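Local coordinates for uncharacterized protein YobA (Bacillus subtilis subsp. subtilis str. 168, PDB 4QY7), which is of unknown function but adopts an OB-fold and belongs to the DUF3221 family, with a signal sequence in its precursor that suggests export from the cytoplasm, at residues Lys78-Asn81 / Pro82-Thr86. Sequence-based numbering, arbitrary orientation.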
ATOM      1  N   LYS A  78      -8.092   3.342   8.580  1.00 18.73           N
ATOM      2  CA  LYS A  78      -8.050   3.235  10.037  1.00 17.52           C
ATOM      3  C   LYS A  78      -7.427   4.504  10.576  1.00 20.11           C
ATOM      4  O   LYS A  78      -6.688   5.182   9.849  1.00 18.90           O
ATOM      5  CB  LYS A  78      -7.227   2.017  10.469  1.00 19.47           C
ATOM      6  CG  LYS A  78      -7.884   0.700  10.076  1.00 31.17           C
ATOM      7  CD  LYS A  78      -6.875  -0.378   9.736  1.00 41.01           C
ATOM      8  CE  LYS A  78      -7.526  -1.644   9.225  1.00 54.48           C
ATOM      9  NZ  LYS A  78      -8.517  -2.196  10.183  1.00 59.34           N
ATOM     10  N   GLU A  79      -7.653   4.780  11.853  1.00 17.13           N
ATOM     11  CA  GLU A  79      -7.161   5.968  12.533  1.00 16.54           C
ATOM     12  C   GLU A  79      -5.765   5.640  12.988  1.00 20.84           C
ATOM     13  O   GLU A  79      -5.573   5.218  14.113  1.00 22.55           O
ATOM     14  CB  GLU A  79      -8.102   6.352  13.698  1.00 18.79           C
ATOM     15  CG  GLU A  79      -7.720   7.650  14.371  1.00 24.79           C
ATOM     16  CD  GLU A  79      -8.716   8.103  15.423  1.00 29.11           C
ATOM     17  OE1 GLU A  79      -9.701   7.372  15.679  1.00 30.61           O
ATOM     18  OE2 GLU A  79      -8.506   9.192  16.001  1.00 31.32           O
ATOM     19  N   SER A  80      -4.808   5.726  12.064  1.00 16.12           N
ATOM     20  CA  SER A  80      -3.438   5.387  12.353  1.00 15.23           C
ATOM     21  C   SER A  80      -2.510   6.318  11.579  1.00 19.59           C
ATOM     22  O   SER A  80      -2.936   6.959  10.609  1.00 18.04           O
ATOM     23  CB  SER A  80      -3.180   3.928  11.955  1.00 17.52           C
ATOM     24  OG  SER A  80      -3.265   3.728  10.549  1.00 19.08           O
ATOM     25  N   ASN A  81      -1.272   6.395  12.029  1.00 16.93           N
ATOM     26  CA  ASN A  81      -0.226   7.179  11.349  1.00 16.57           C
ATOM     27  C   ASN A  81       1.001   6.296  11.235  1.00 20.97           C
ATOM     28  O   ASN A  81       1.632   6.012  12.244  1.00 20.93           O
ATOM     29  CB  ASN A  81       0.079   8.458  12.115  1.00 20.35           C
ATOM     30  CG  ASN A  81       1.012   9.379  11.361  1.00 47.82           C
ATOM     31  OD1 ASN A  81       1.628   8.993  10.358  1.00 36.00           O
ATOM     32  ND2 ASN A  81       1.129  10.618  11.826  1.00 46.18           N
ATOM     33  N   PRO A  82       1.369   5.843  10.040  1.00 19.89           N
ATOM     34  CA  PRO A  82       0.727   6.094   8.740  1.00 19.35           C
ATOM     35  C   PRO A  82      -0.684   5.531   8.648  1.00 20.24           C
ATOM     36  O   PRO A  82      -1.016   4.574   9.345  1.00 19.38           O
ATOM     37  CB  PRO A  82       1.617   5.340   7.732  1.00 20.91           C
ATOM     38  CG  PRO A  82       2.856   5.016   8.431  1.00 26.24           C
ATOM     39  CD  PRO A  82       2.560   4.992   9.907  1.00 22.30           C
ATOM     40  N   PRO A  83      -1.498   6.061   7.734  1.00 20.18           N
ATOM     41  CA  PRO A  83      -2.824   5.484   7.546  1.00 19.59           C
ATOM     42  C   PRO A  83      -2.721   4.039   7.103  1.00 22.54           C
ATOM     43  O   PRO A  83      -1.721   3.622   6.505  1.00 19.10           O
ATOM     44  CB  PRO A  83      -3.479   6.351   6.452  1.00 21.64           C
ATOM     45  CG  PRO A  83      -2.458   7.242   5.954  1.00 27.06           C
ATOM     46  CD  PRO A  83      -1.218   7.161   6.793  1.00 22.95           C
ATOM     47  N   SER A  84      -3.722   3.279   7.432  1.00 20.74           N
ATOM     48  CA  SER A  84      -3.784   1.888   7.078  1.00 19.48           C
ATOM     49  C   SER A  84      -5.185   1.525   6.664  1.00 22.22           C
ATOM     50  O   SER A  84      -6.148   2.221   7.032  1.00 21.87           O
ATOM     51  CB  SER A  84      -3.326   1.030   8.246  1.00 24.24           C
ATOM     52  OG  SER A  84      -3.980   1.449   9.433  1.00 26.46           O
ATOM     53  N   ALA A  85      -5.304   0.496   5.824  1.00 16.69           N
ATOM     54  CA  ALA A  85      -6.637   0.067   5.426  1.00 17.99           C
ATOM     55  C   ALA A  85      -6.638  -1.367   5.031  1.00 19.58           C
ATOM     56  O   ALA A  85      -5.659  -1.828   4.425  1.00 18.44           O
ATOM     57  CB  ALA A  85      -7.132   0.911   4.254  1.00 18.61           C
ATOM     58  N   THR A  86      -7.749  -2.066   5.310  1.00 17.08           N
ATOM     59  CA  THR A  86      -7.936  -3.442   4.814  1.00 17.84           C
ATOM     60  C   THR A  86      -8.422  -3.318   3.389  1.00 19.12           C
ATOM     61  O   THR A  86      -9.449  -2.676   3.196  1.00 20.62           O
ATOM     62  CB  THR A  86      -8.972  -4.171   5.640  1.00 24.73           C
ATOM     63  OG1 THR A  86      -8.561  -4.140   7.001  1.00 25.25           O
ATOM     64  CG2 THR A  86      -9.165  -5.612   5.163  1.00 24.31           C
TER
HETATM   65  O   HOH W   1     -11.034  -3.308   8.404  1.00 35.24           O
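Lys78 and Ser80 both meet Ser84 across a tight reversal, where the loop after strand 69-74 turns back through a cis peptide bond before Pro82 and enters strand 84-86 of the OB-fold. The two arms run almost antiparallel. At the mouth of the turn, Lys78 N donates to Ser84 O at 2.7 Å, and the bond is nearly straight.

The Lys78 side chain then follows the strand. Its CB and CG pass beside the O and OG of Ser84. CD lies 3.4 Å from Ser84 OG. CE reaches Thr86 OG1 at 3.5 Å. A bend at the last torsion (chi4 -57°) carries NZ to a water, which also binds Thr86 OG1. Beyond the turn, Pro83 and Ala85 bond through their backbones to strand 50-54.

Inside the turn, two hydroxyls form a short hydrogen-bonded chain that ends on Pro82 O. Ser84 OG donates to Ser80 OG at 2.6 Å. With chi1 at 67°, Ser80 OG sits between its own backbone N and carbonyl carbon, facing the opposite arm. Replacing Ser80 by alanine removes the shared hydroxyl and is likely to leave Pro82 O without this donor and the Ser84 hydroxyl without this acceptor. Ser80 OG donates to Pro82 O at 2.7 Å, tilted 22° from the carbonyl plane.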